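Local coordinates for protein monoglyceride lipase (Saccharomyces cerevisiae, PDB 4ZWN) that hydrolyses monoacylglycerols to free fatty acids and glycerol, with a strong preference for monounsaturated monoglycerides, and also takes part in the breakdown of fatty acid ethyl esters, at residues Lys28-Val33 / Leu84-Tyr89; Val64-Gly69 / Lys75-Leu80; Gly279-Ile284 / Lys292-Tyr297. The protein carries 2 engineered substitutions. All coordinates share one frame; numbering follows the deposited sequence.

Contact 1: residues Lys28-Val33 / Leu84-Tyr89; sequences KVQTTV and LSLNGY
Thr31 and Leu86 carry most of this contact. The methyl CG2 of Thr31 lies 3.6 Å from CD2 of Leu86, and the two side chains run alongside each other, pointing opposite ways. Leu86 sends its other methyl to Gln30, where CD1 sits 3.3 Å from the amide oxygen OE1. The Gln30 chain runs extended beyond CG and meets Leu86 at about a right angle. Thr31 CG2 also lies 3.9 Å from Ser85 OG. No hydrogen bond crosses between 28-33 and 84-89; the hydroxyls of Thr31 and Ser85 are bonded to residues outside the two segments. Thr31 has its OG1 between the backbone N and the carbonyl carbon (chi1 64°), while CG2 stands anti to that carbon. The hydroxyl is hydrogen-bonded to Asp82 and Trp51, and CG2 is left to meet Leu86. Asp82 also takes the backbone N-H of Gln30, which ties the loop to helix 78-86 a second time. Ser85 OG is bonded to the carbonyl of Pro52. The contact lays the N-terminal loop before strand 37-41 over the C-terminal end of a helix of the alpha/beta-hydrolase fold, away from the active site.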
ATOM      1  N   LYS A  28      -0.846 -19.167  -7.780  1.00 43.38           N
ATOM      2  CA  LYS A  28      -1.682 -20.188  -7.165  1.00 40.52           C
ATOM      3  C   LYS A  28      -1.666 -20.030  -5.649  1.00 38.82           C
ATOM      4  O   LYS A  28      -0.637 -20.250  -5.013  1.00 45.92           O
ATOM      5  CB  LYS A  28      -1.196 -21.588  -7.552  1.00 41.28           C
ATOM      6  CG  LYS A  28      -1.107 -21.849  -9.052  1.00 41.31           C
ATOM      7  CD  LYS A  28      -2.486 -22.030  -9.665  1.00 50.14           C
ATOM      8  CE  LYS A  28      -2.421 -22.850 -10.945  1.00 48.68           C
ATOM      9  NZ  LYS A  28      -3.781 -23.132 -11.487  1.00 51.43           N
ATOM     10  N   VAL A  29      -2.798 -19.642  -5.074  1.00 42.35           N
ATOM     11  CA  VAL A  29      -2.894 -19.478  -3.628  1.00 37.85           C
ATOM     12  C   VAL A  29      -2.757 -20.837  -2.947  1.00 41.30           C
ATOM     13  O   VAL A  29      -3.369 -21.815  -3.369  1.00 42.06           O
ATOM     14  CB  VAL A  29      -4.222 -18.810  -3.217  1.00 42.37           C
ATOM     15  CG1 VAL A  29      -4.284 -18.621  -1.708  1.00 39.61           C
ATOM     16  CG2 VAL A  29      -4.381 -17.476  -3.927  1.00 32.18           C
ATOM     17  N   GLN A  30      -1.938 -20.892  -1.900  1.00 43.06           N
ATOM     18  CA  GLN A  30      -1.632 -22.152  -1.234  1.00 41.60           C
ATOM     19  C   GLN A  30      -2.491 -22.384   0.005  1.00 44.87           C
ATOM     20  O   GLN A  30      -2.666 -23.522   0.439  1.00 42.25           O
ATOM     21  CB  GLN A  30      -0.152 -22.198  -0.858  1.00 37.54           C
ATOM     22  CG  GLN A  30       0.771 -21.918  -2.027  1.00 44.10           C
ATOM     23  CD  GLN A  30       2.222 -21.854  -1.614  1.00 46.99           C
ATOM     24  OE1 GLN A  30       2.648 -22.554  -0.696  1.00 50.06           O
ATOM     25  NE2 GLN A  30       2.991 -21.006  -2.288  1.00 43.41           N
ATOM     26  N   THR A  31      -3.022 -21.306   0.573  1.00 43.24           N
ATOM     27  CA  THR A  31      -3.896 -21.422   1.734  1.00 38.13           C
ATOM     28  C   THR A  31      -5.346 -21.154   1.349  1.00 39.94           C
ATOM     29  O   THR A  31      -5.663 -20.952   0.176  1.00 45.12           O
ATOM     30  CB  THR A  31      -3.484 -20.457   2.863  1.00 34.34           C
ATOM     31  OG1 THR A  31      -3.626 -19.103   2.419  1.00 40.84           O
ATOM     32  CG2 THR A  31      -2.047 -20.706   3.276  1.00 28.46           C
ATOM     33  N   THR A  32      -6.224 -21.156   2.346  1.00 45.58           N
ATOM     34  CA  THR A  32      -7.647 -20.948   2.118  1.00 41.24           C
ATOM     35  C   THR A  32      -7.986 -19.465   2.017  1.00 38.99           C
ATOM     36  O   THR A  32      -7.808 -18.709   2.974  1.00 40.91           O
ATOM     37  CB  THR A  32      -8.489 -21.584   3.240  1.00 43.62           C
ATOM     38  OG1 THR A  32      -8.166 -22.976   3.351  1.00 50.03           O
ATOM     39  CG2 THR A  32      -9.974 -21.427   2.948  1.00 34.21           C
ATOM     40  N   VAL A  33      -8.479 -19.054   0.854  1.00 44.79           N
ATOM     41  CA  VAL A  33      -8.859 -17.666   0.627  1.00 44.31           C
ATOM     42  C   VAL A  33     -10.055 -17.280   1.493  1.00 44.88           C
ATOM     43  O   VAL A  33     -11.098 -17.930   1.441  1.00 47.65           O
ATOM     44  CB  VAL A  33      -9.188 -17.410  -0.856  1.00 41.76           C
ATOM     45  CG1 VAL A  33      -9.636 -15.971  -1.063  1.00 40.58           C
ATOM     46  CG2 VAL A  33      -7.980 -17.729  -1.728  1.00 43.32           C
ATOM     47  N   LEU A  84       2.352 -14.556   3.835  1.00 34.88           N
ATOM     48  CA  LEU A  84       2.344 -14.146   5.237  1.00 35.28           C
ATOM     49  C   LEU A  84       1.622 -15.177   6.099  1.00 36.86           C
ATOM     50  O   LEU A  84       2.047 -15.471   7.216  1.00 36.84           O
ATOM     51  CB  LEU A  84       1.691 -12.773   5.401  1.00 29.96           C
ATOM     52  CG  LEU A  84       2.514 -11.555   4.976  1.00 35.71           C
ATOM     53  CD1 LEU A  84       1.677 -10.289   5.059  1.00 28.52           C
ATOM     54  CD2 LEU A  84       3.763 -11.426   5.834  1.00 32.46           C
ATOM     55  N   SER A  85       0.530 -15.722   5.570  1.00 37.27           N
ATOM     56  CA  SER A  85      -0.256 -16.725   6.280  1.00 38.35           C
ATOM     57  C   SER A  85       0.568 -17.982   6.539  1.00 41.54           C
ATOM     58  O   SER A  85       0.470 -18.591   7.604  1.00 40.62           O
ATOM     59  CB  SER A  85      -1.518 -17.074   5.486  1.00 38.22           C
ATOM     60  OG  SER A  85      -2.301 -18.039   6.165  1.00 40.01           O
ATOM     61  N   LEU A  86       1.387 -18.355   5.558  1.00 37.54           N
ATOM     62  CA  LEU A  86       2.251 -19.526   5.669  1.00 38.61           C
ATOM     63  C   LEU A  86       3.381 -19.328   6.676  1.00 38.34           C
ATOM     64  O   LEU A  86       3.935 -20.300   7.192  1.00 45.63           O
ATOM     65  CB  LEU A  86       2.844 -19.882   4.303  1.00 32.53           C
ATOM     66  CG  LEU A  86       1.881 -20.458   3.266  1.00 38.07           C
ATOM     67  CD1 LEU A  86       2.557 -20.561   1.914  1.00 43.15           C
ATOM     68  CD2 LEU A  86       1.377 -21.818   3.712  1.00 37.45           C
ATOM     69  N   ASN A  87       3.723 -18.073   6.952  1.00 37.80           N
ATOM     70  CA  ASN A  87       4.862 -17.773   7.813  1.00 36.69           C
ATOM     71  C   ASN A  87       4.473 -17.149   9.146  1.00 36.43           C
ATOM     72  O   ASN A  87       5.273 -16.454   9.773  1.00 41.59           O
ATOM     73  CB  ASN A  87       5.843 -16.861   7.081  1.00 33.42           C
ATOM     74  CG  ASN A  87       6.518 -17.556   5.920  1.00 36.60           C
ATOM     75  OD1 ASN A  87       7.578 -18.165   6.078  1.00 42.21           O
ATOM     76  ND2 ASN A  87       5.902 -17.481   4.747  1.00 34.41           N
ATOM     77  N   GLY A  88       3.240 -17.402   9.573  1.00 36.88           N
ATOM     78  CA  GLY A  88       2.805 -17.040  10.909  1.00 36.48           C
ATOM     79  C   GLY A  88       2.373 -15.601  11.098  1.00 39.17           C
ATOM     80  O   GLY A  88       2.497 -15.058  12.196  1.00 41.42           O
ATOM     81  N   TYR A  89       1.858 -14.981  10.039  1.00 41.32           N
ATOM     82  CA  TYR A  89       1.386 -13.603  10.128  1.00 38.59           C
ATOM     83  C   TYR A  89      -0.021 -13.425   9.567  1.00 36.69           C
ATOM     84  O   TYR A  89      -0.309 -13.810   8.432  1.00 34.20           O
ATOM     85  CB  TYR A  89       2.352 -12.659   9.407  1.00 37.40           C
ATOM     86  CG  TYR A  89       3.684 -12.531  10.105  1.00 41.38           C
ATOM     87  CD1 TYR A  89       3.846 -11.659  11.174  1.00 35.20           C
ATOM     88  CD2 TYR A  89       4.775 -13.290   9.702  1.00 40.02           C
ATOM     89  CE1 TYR A  89       5.061 -11.544  11.821  1.00 37.67           C
ATOM     90  CE2 TYR A  89       5.991 -13.180  10.340  1.00 39.31           C
ATOM     91  CZ  TYR A  89       6.129 -12.308  11.400  1.00 42.47           C
ATOM     92  OH  TYR A  89       7.340 -12.199  12.038  1.00 40.19           O
TER

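Contact 2: residues Val64-Gly69 / Lys75-Leu80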
ATOM      1  N   VAL A  64      -0.547  -7.910   9.926  1.00 33.10           N
ATOM      2  CA  VAL A  64      -0.157  -6.811   9.048  1.00 33.49           C
ATOM      3  C   VAL A  64      -1.364  -6.195   8.342  1.00 34.00           C
ATOM      4  O   VAL A  64      -2.118  -6.886   7.657  1.00 36.12           O
ATOM      5  CB  VAL A  64       0.862  -7.263   7.980  1.00 31.61           C
ATOM      6  CG1 VAL A  64       1.471  -6.052   7.299  1.00 30.48           C
ATOM      7  CG2 VAL A  64       1.957  -8.116   8.604  1.00 30.16           C
ATOM      8  N   LEU A  65      -1.536  -4.889   8.521  1.00 34.43           N
ATOM      9  CA  LEU A  65      -2.582  -4.131   7.844  1.00 27.58           C
ATOM     10  C   LEU A  65      -2.084  -3.673   6.472  1.00 33.86           C
ATOM     11  O   LEU A  65      -1.108  -2.929   6.375  1.00 31.05           O
ATOM     12  CB  LEU A  65      -3.000  -2.925   8.691  1.00 24.98           C
ATOM     13  CG  LEU A  65      -4.439  -2.396   8.623  1.00 31.70           C
ATOM     14  CD1 LEU A  65      -4.573  -1.141   9.470  1.00 31.64           C
ATOM     15  CD2 LEU A  65      -4.895  -2.127   7.199  1.00 39.59           C
ATOM     16  N   LEU A  66      -2.761  -4.102   5.413  1.00 33.60           N
ATOM     17  CA  LEU A  66      -2.317  -3.769   4.064  1.00 30.02           C
ATOM     18  C   LEU A  66      -3.118  -2.619   3.456  1.00 32.60           C
ATOM     19  O   LEU A  66      -4.340  -2.694   3.326  1.00 37.12           O
ATOM     20  CB  LEU A  66      -2.401  -5.000   3.160  1.00 32.23           C
ATOM     21  CG  LEU A  66      -1.738  -6.282   3.677  1.00 36.27           C
ATOM     22  CD1 LEU A  66      -1.697  -7.335   2.590  1.00 37.99           C
ATOM     23  CD2 LEU A  66      -0.340  -6.012   4.197  1.00 41.76           C
ATOM     24  N   ILE A  67      -2.415  -1.552   3.090  1.00 30.22           N
ATOM     25  CA  ILE A  67      -3.026  -0.418   2.407  1.00 30.10           C
ATOM     26  C   ILE A  67      -2.683  -0.469   0.923  1.00 31.54           C
ATOM     27  O   ILE A  67      -1.550  -0.180   0.533  1.00 29.32           O
ATOM     28  CB  ILE A  67      -2.558   0.925   2.994  1.00 26.47           C
ATOM     29  CG1 ILE A  67      -2.659   0.907   4.519  1.00 25.09           C
ATOM     30  CG2 ILE A  67      -3.370   2.074   2.409  1.00 29.08           C
ATOM     31  CD1 ILE A  67      -2.136   2.161   5.178  1.00 29.68           C
ATOM     32  N   HIS A  68      -3.659  -0.837   0.097  1.00 33.13           N
ATOM     33  CA  HIS A  68      -3.417  -1.020  -1.332  1.00 29.84           C
ATOM     34  C   HIS A  68      -3.163   0.304  -2.042  1.00 29.05           C
ATOM     35  O   HIS A  68      -3.413   1.380  -1.492  1.00 26.04           O
ATOM     36  CB  HIS A  68      -4.588  -1.758  -1.996  1.00 28.56           C
ATOM     37  CG  HIS A  68      -5.856  -0.959  -2.076  1.00 32.16           C
ATOM     38  ND1 HIS A  68      -6.054   0.033  -3.011  1.00 33.22           N
ATOM     39  CD2 HIS A  68      -6.997  -1.026  -1.351  1.00 34.88           C
ATOM     40  CE1 HIS A  68      -7.258   0.554  -2.851  1.00 31.71           C
ATOM     41  NE2 HIS A  68      -7.853  -0.073  -1.848  1.00 33.92           N
ATOM     42  N   GLY A  69      -2.658   0.215  -3.266  1.00 28.10           N
ATOM     43  CA  GLY A  69      -2.385   1.393  -4.066  1.00 29.75           C
ATOM     44  C   GLY A  69      -3.530   1.743  -4.995  1.00 34.88           C
ATOM     45  O   GLY A  69      -4.517   1.009  -5.094  1.00 30.31           O
ATOM     46  N   LYS A  75      -7.622  -8.820  -4.336  1.00 35.55           N
ATOM     47  CA  LYS A  75      -6.966  -9.892  -5.089  1.00 37.19           C
ATOM     48  C   LYS A  75      -5.491  -9.601  -5.367  1.00 36.61           C
ATOM     49  O   LYS A  75      -4.669 -10.518  -5.416  1.00 36.17           O
ATOM     50  CB  LYS A  75      -7.702 -10.148  -6.413  1.00 39.77           C
ATOM     51  CG  LYS A  75      -7.050 -11.208  -7.299  1.00 43.45           C
ATOM     52  CD  LYS A  75      -7.823 -11.421  -8.594  1.00 56.60           C
ATOM     53  CE  LYS A  75      -9.014 -12.344  -8.387  1.00 56.47           C
ATOM     54  NZ  LYS A  75      -8.577 -13.714  -8.005  1.00 60.88           N
ATOM     55  N   ILE A  76      -5.160  -8.326  -5.549  1.00 32.97           N
ATOM     56  CA  ILE A  76      -3.784  -7.934  -5.836  1.00 38.10           C
ATOM     57  C   ILE A  76      -2.864  -8.302  -4.672  1.00 37.93           C
ATOM     58  O   ILE A  76      -1.703  -8.659  -4.871  1.00 31.65           O
ATOM     59  CB  ILE A  76      -3.679  -6.423  -6.135  1.00 36.62           C
ATOM     60  CG1 ILE A  76      -4.637  -6.038  -7.265  1.00 38.38           C
ATOM     61  CG2 ILE A  76      -2.252  -6.037  -6.506  1.00 33.89           C
ATOM     62  CD1 ILE A  76      -4.358  -6.747  -8.577  1.00 30.72           C
ATOM     63  N   GLN A  77      -3.392  -8.241  -3.454  1.00 37.44           N
ATOM     64  CA  GLN A  77      -2.586  -8.555  -2.282  1.00 34.66           C
ATOM     65  C   GLN A  77      -2.705 -10.018  -1.852  1.00 36.60           C
ATOM     66  O   GLN A  77      -2.207 -10.392  -0.790  1.00 35.64           O
ATOM     67  CB  GLN A  77      -2.961  -7.634  -1.120  1.00 31.07           C
ATOM     68  CG  GLN A  77      -2.013  -6.459  -0.950  1.00 28.04           C
ATOM     69  CD  GLN A  77      -1.903  -5.615  -2.204  1.00 31.70           C
ATOM     70  OE1 GLN A  77      -0.922  -5.696  -2.943  1.00 29.21           O
ATOM     71  NE2 GLN A  77      -2.915  -4.791  -2.448  1.00 27.99           N
ATOM     72  N   PHE A  78      -3.350 -10.841  -2.678  1.00 30.68           N
ATOM     73  CA  PHE A  78      -3.472 -12.270  -2.389  1.00 35.97           C
ATOM     74  C   PHE A  78      -2.109 -12.931  -2.224  1.00 34.75           C
ATOM     75  O   PHE A  78      -1.882 -13.678  -1.275  1.00 32.94           O
ATOM     76  CB  PHE A  78      -4.247 -12.995  -3.493  1.00 37.64           C
ATOM     77  CG  PHE A  78      -5.741 -12.887  -3.367  1.00 40.02           C
ATOM     78  CD1 PHE A  78      -6.316 -12.093  -2.386  1.00 39.83           C
ATOM     79  CD2 PHE A  78      -6.571 -13.593  -4.222  1.00 40.27           C
ATOM     80  CE1 PHE A  78      -7.693 -11.995  -2.270  1.00 34.69           C
ATOM     81  CE2 PHE A  78      -7.945 -13.502  -4.108  1.00 41.85           C
ATOM     82  CZ  PHE A  78      -8.506 -12.701  -3.131  1.00 38.48           C
ATOM     83  N   ARG A  79      -1.213 -12.651  -3.166  1.00 35.15           N
ATOM     84  CA  ARG A  79       0.123 -13.233  -3.178  1.00 34.84           C
ATOM     85  C   ARG A  79       0.859 -12.941  -1.871  1.00 36.15           C
ATOM     86  O   ARG A  79       1.514 -13.815  -1.306  1.00 33.01           O
ATOM     87  CB  ARG A  79       0.908 -12.695  -4.376  1.00 39.13           C
ATOM     88  CG  ARG A  79       2.136 -13.491  -4.785  1.00 35.00           C
ATOM     89  CD  ARG A  79       2.787 -12.826  -5.996  1.00 44.02           C
ATOM     90  NE  ARG A  79       3.941 -13.558  -6.514  1.00 49.94           N
ATOM     91  CZ  ARG A  79       4.677 -13.152  -7.545  1.00 46.16           C
ATOM     92  NH1 ARG A  79       4.381 -12.018  -8.169  1.00 32.23           N
ATOM     93  NH2 ARG A  79       5.711 -13.875  -7.955  1.00 45.67           N
ATOM     94  N   LEU A  80       0.727 -11.712  -1.383  1.00 36.27           N
ATOM     95  CA  LEU A  80       1.398 -11.303  -0.153  1.00 35.35           C
ATOM     96  C   LEU A  80       0.767 -11.943   1.081  1.00 34.45           C
ATOM     97  O   LEU A  80       1.466 -12.484   1.937  1.00 39.75           O
ATOM     98  CB  LEU A  80       1.373  -9.782  -0.016  1.00 32.03           C
ATOM     99  CG  LEU A  80       1.975  -9.218   1.268  1.00 37.20           C
ATOM    100  CD1 LEU A  80       3.435  -9.642   1.410  1.00 33.51           C
ATOM    101  CD2 LEU A  80       1.839  -7.703   1.287  1.00 30.76           C
TER
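The Gln77 amide comes up against His68, with Gln77 NE2 3.5 Å from His68 CB. These segments belong to the beta-alpha-beta unit of strand 62-67, helix 78-86 and strand 89-94 in the alpha/beta-hydrolase fold. The His68 imidazole is held at its edge: ND1 gives a hydrogen bond of 2.8 Å to Gly69 O, nearly straight at 167°. The acceptor lies in the ring plane, although the donor stands above the carbonyl plane of Gly69. NE2 is bonded to the backbone N of Gln96, and the bonds at both nitrogens would hold the ring's rotation. The Phe78 ring has Lys75 CA over the centre of one face, 3.4 Å above its plane. His68 follows the strand, and its side chain is about 9 Å from that of the inferred nucleophile Ser144. Gln77 takes the helix N-cap. Leu66 points from the strand toward the helix, and its CD1 meets Leu80 CD2 at 3.8 Å. Trp141 of strand 138-143 also touches Leu66, Gln77 and Leu80. The Gln77 chain bends at chi2 (57°), bringing its amide toward His68; NE2 also has a weak hydrogen bond to Glu72 OE1. Gln77 CG lies 3.7 Å from Leu66 CD1.

Contact 3: residues Gly279-Ile284 / Lys292-Tyr297; sequences GSEKFI and KELKLY
Helix 277-286 and strand 292-297 are the last two elements of a beta-alpha-beta unit that begins with strand 264-269. The short segments run nearly antiparallel, at 162°, with axes 8.4 Å apart. Ile284 and Leu294 form the middle of the contact, with Ile284 CG1 3.6 Å from Leu294 CB. Leu294 has CG anti to its own N (chi1 167°), and its two methyls reach the helix at Ser280 and Glu281. Leu294 CD1 meets Ser280 CB, and Leu294 CD2 lies 3.6 Å from Glu281 CG. The extended Glu281 chain continues to Leu296, where Glu281 OE2 is 3.7 Å from Leu296 CD1. At the other end, Lys292 stretches alongside Ile284 in the opposite direction, and its NZ gives a 2.6 Å hydrogen bond to Ile284 O. The ammonium lies in the carbonyl plane, with a C=O...N angle of 160°. It also bonds Cys287 O, so one charged group grips two carbonyls near the helix end. A leucine in place of Lys292 would probably leave both carbonyls without this donor and loosen the helix end from the strand. Ser280 OG bonds His268 of strand 264-269, which pairs with the outermost strand 292-297; Tyr297 touches helix 310-326.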
ATOM      1  N   GLY A 279      12.565   9.397  -3.916  1.00 30.30           N
ATOM      2  CA  GLY A 279      11.663   9.718  -2.823  1.00 28.57           C
ATOM      3  C   GLY A 279      11.925   8.888  -1.582  1.00 29.65           C
ATOM      4  O   GLY A 279      11.965   9.412  -0.468  1.00 32.27           O
ATOM      5  N   SER A 280      12.110   7.587  -1.777  1.00 30.40           N
ATOM      6  CA  SER A 280      12.401   6.678  -0.675  1.00 27.86           C
ATOM      7  C   SER A 280      13.782   6.947  -0.074  1.00 32.52           C
ATOM      8  O   SER A 280      13.963   6.872   1.143  1.00 31.26           O
ATOM      9  CB  SER A 280      12.306   5.223  -1.144  1.00 30.08           C
ATOM     10  OG  SER A 280      11.011   4.921  -1.639  1.00 25.42           O
ATOM     11  N   GLU A 281      14.755   7.260  -0.925  1.00 28.27           N
ATOM     12  CA  GLU A 281      16.108   7.543  -0.452  1.00 28.15           C
ATOM     13  C   GLU A 281      16.129   8.754   0.473  1.00 28.52           C
ATOM     14  O   GLU A 281      16.765   8.727   1.526  1.00 33.48           O
ATOM     15  CB  GLU A 281      17.058   7.767  -1.629  1.00 25.20           C
ATOM     16  CG  GLU A 281      17.338   6.515  -2.446  1.00 28.78           C
ATOM     17  CD  GLU A 281      18.067   6.812  -3.740  1.00 37.55           C
ATOM     18  OE1 GLU A 281      18.049   7.980  -4.184  1.00 38.06           O
ATOM     19  OE2 GLU A 281      18.657   5.874  -4.316  1.00 47.70           O
ATOM     20  N   LYS A 282      15.420   9.809   0.084  1.00 25.04           N
ATOM     21  CA  LYS A 282      15.400  11.035   0.871  1.00 26.68           C
ATOM     22  C   LYS A 282      14.572  10.875   2.142  1.00 29.14           C
ATOM     23  O   LYS A 282      14.900  11.456   3.175  1.00 29.32           O
ATOM     24  CB  LYS A 282      14.865  12.201   0.038  1.00 27.49           C
ATOM     25  CG  LYS A 282      14.945  13.549   0.739  1.00 26.03           C
ATOM     26  CD  LYS A 282      14.505  14.674  -0.187  1.00 33.41           C
ATOM     27  CE  LYS A 282      14.620  16.035   0.487  1.00 28.21           C
ATOM     28  NZ  LYS A 282      13.705  16.164   1.655  1.00 28.67           N
ATOM     29  N   PHE A 283      13.503  10.088   2.069  1.00 32.30           N
ATOM     30  CA  PHE A 283      12.650   9.875   3.235  1.00 30.56           C
ATOM     31  C   PHE A 283      13.413   9.190   4.365  1.00 28.62           C
ATOM     32  O   PHE A 283      13.327   9.606   5.520  1.00 28.95           O
ATOM     33  CB  PHE A 283      11.409   9.052   2.873  1.00 28.72           C
ATOM     34  CG  PHE A 283      10.489   8.816   4.038  1.00 28.89           C
ATOM     35  CD1 PHE A 283       9.557   9.771   4.404  1.00 27.81           C
ATOM     36  CD2 PHE A 283      10.574   7.651   4.782  1.00 33.19           C
ATOM     37  CE1 PHE A 283       8.722   9.564   5.481  1.00 32.84           C
ATOM     38  CE2 PHE A 283       9.742   7.439   5.862  1.00 30.81           C
ATOM     39  CZ  PHE A 283       8.814   8.397   6.211  1.00 31.60           C
ATOM     40  N   ILE A 284      14.155   8.139   4.027  1.00 25.62           N
ATOM     41  CA  ILE A 284      14.957   7.422   5.015  1.00 31.54           C
ATOM     42  C   ILE A 284      16.010   8.344   5.633  1.00 31.32           C
ATOM     43  O   ILE A 284      16.248   8.303   6.840  1.00 33.23           O
ATOM     44  CB  ILE A 284      15.637   6.187   4.393  1.00 30.74           C
ATOM     45  CG1 ILE A 284      14.577   5.198   3.916  1.00 30.96           C
ATOM     46  CG2 ILE A 284      16.542   5.499   5.404  1.00 33.13           C
ATOM     47  CD1 ILE A 284      13.646   4.733   5.023  1.00 27.61           C
ATOM     48  N   LYS A 292      15.647   2.361  11.038  1.00 30.43           N
ATOM     49  CA  LYS A 292      15.148   2.697   9.706  1.00 36.69           C
ATOM     50  C   LYS A 292      16.040   2.076   8.635  1.00 33.64           C
ATOM     51  O   LYS A 292      17.239   1.933   8.838  1.00 35.76           O
ATOM     52  CB  LYS A 292      15.078   4.216   9.520  1.00 28.38           C
ATOM     53  CG  LYS A 292      16.426   4.915   9.621  1.00 29.98           C
ATOM     54  CD  LYS A 292      16.287   6.421   9.480  1.00 31.03           C
ATOM     55  CE  LYS A 292      17.647   7.102   9.485  1.00 30.73           C
ATOM     56  NZ  LYS A 292      17.561   8.546   9.127  1.00 31.62           N
ATOM     57  N   GLU A 293      15.455   1.709   7.499  1.00 30.28           N
ATOM     58  CA  GLU A 293      16.220   1.079   6.428  1.00 29.87           C
ATOM     59  C   GLU A 293      15.533   1.190   5.069  1.00 29.49           C
ATOM     60  O   GLU A 293      14.313   1.089   4.968  1.00 26.45           O
ATOM     61  CB  GLU A 293      16.469  -0.396   6.751  1.00 34.06           C
ATOM     62  CG  GLU A 293      17.338  -1.122   5.734  1.00 36.35           C
ATOM     63  CD  GLU A 293      17.433  -2.610   6.001  1.00 36.78           C
ATOM     64  OE1 GLU A 293      16.744  -3.093   6.923  1.00 44.75           O
ATOM     65  OE2 GLU A 293      18.193  -3.295   5.288  1.00 38.10           O
ATOM     66  N   LEU A 294      16.332   1.398   4.029  1.00 30.02           N
ATOM     67  CA  LEU A 294      15.851   1.328   2.656  1.00 27.63           C
ATOM     68  C   LEU A 294      16.497   0.158   1.923  1.00 29.02           C
ATOM     69  O   LEU A 294      17.716  -0.010   1.957  1.00 28.97           O
ATOM     70  CB  LEU A 294      16.141   2.630   1.908  1.00 29.28           C
ATOM     71  CG  LEU A 294      15.961   2.571   0.388  1.00 30.45           C
ATOM     72  CD1 LEU A 294      14.504   2.326   0.016  1.00 33.72           C
ATOM     73  CD2 LEU A 294      16.473   3.838  -0.262  1.00 26.44           C
ATOM     74  N   LYS A 295      15.675  -0.657   1.274  1.00 26.78           N
ATOM     75  CA  LYS A 295      16.179  -1.729   0.426  1.00 28.18           C
ATOM     76  C   LYS A 295      15.789  -1.488  -1.029  1.00 30.69           C
ATOM     77  O   LYS A 295      14.612  -1.325  -1.356  1.00 31.13           O
ATOM     78  CB  LYS A 295      15.659  -3.092   0.894  1.00 32.98           C
ATOM     79  CG  LYS A 295      16.347  -3.633   2.139  1.00 35.54           C
ATOM     80  CD  LYS A 295      15.915  -5.066   2.436  1.00 42.51           C
ATOM     81  CE  LYS A 295      16.596  -5.609   3.685  1.00 42.88           C
ATOM     82  NZ  LYS A 295      18.080  -5.581   3.559  1.00 50.09           N
ATOM     83  N   LEU A 296      16.793  -1.449  -1.897  1.00 31.43           N
ATOM     84  CA  LEU A 296      16.570  -1.298  -3.326  1.00 31.73           C
ATOM     85  C   LEU A 296      16.820  -2.633  -4.009  1.00 37.40           C
ATOM     86  O   LEU A 296      17.781  -3.331  -3.678  1.00 35.15           O
ATOM     87  CB  LEU A 296      17.479  -0.213  -3.907  1.00 35.69           C
ATOM     88  CG  LEU A 296      17.228   1.204  -3.390  1.00 31.12           C
ATOM     89  CD1 LEU A 296      18.250   2.178  -3.949  1.00 28.99           C
ATOM     90  CD2 LEU A 296      15.819   1.648  -3.744  1.00 31.92           C
ATOM     91  N   TYR A 297      15.960  -2.991  -4.957  1.00 31.61           N
ATOM     92  CA  TYR A 297      16.057  -4.302  -5.591  1.00 33.14           C
ATOM     93  C   TYR A 297      16.357  -4.204  -7.083  1.00 37.05           C
ATOM     94  O   TYR A 297      15.525  -3.736  -7.861  1.00 33.33           O
ATOM     95  CB  TYR A 297      14.771  -5.094  -5.358  1.00 28.52           C
ATOM     96  CG  TYR A 297      14.526  -5.406  -3.901  1.00 29.00           C
ATOM     97  CD1 TYR A 297      14.975  -6.594  -3.341  1.00 30.56           C
ATOM     98  CD2 TYR A 297      13.857  -4.507  -3.080  1.00 29.95           C
ATOM     99  CE1 TYR A 297      14.759  -6.884  -2.006  1.00 30.92           C
ATOM    100  CE2 TYR A 297      13.637  -4.786  -1.745  1.00 33.62           C
ATOM    101  CZ  TYR A 297      14.091  -5.976  -1.213  1.00 33.26           C
ATOM    102  OH  TYR A 297      13.874  -6.261   0.114  1.00 30.19           O
TER

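How the contacts relate
Contact 2 is buried in the core, while contact 1 is partly buried and contact 3 lies at the surface. Contacts 1 and 2 share helix 78-86. The first uses its end and the second its start, and contact 2 is nested inside the chain loop that contact 1 closes. They touch through Val33 on Phe78 and Leu84 on Val64. Contact 3 stands apart, with its nearest atoms about 11 Å from contact 2, yet both reach the same sheet, at an inner strand and at an outermost one. Only contact 3 has a hydrogen bond across its segments, from a lysine. The other two meet mainly through methyl and methylene groups, while Thr31 OG1 and His68 NE2 bond elsewhere.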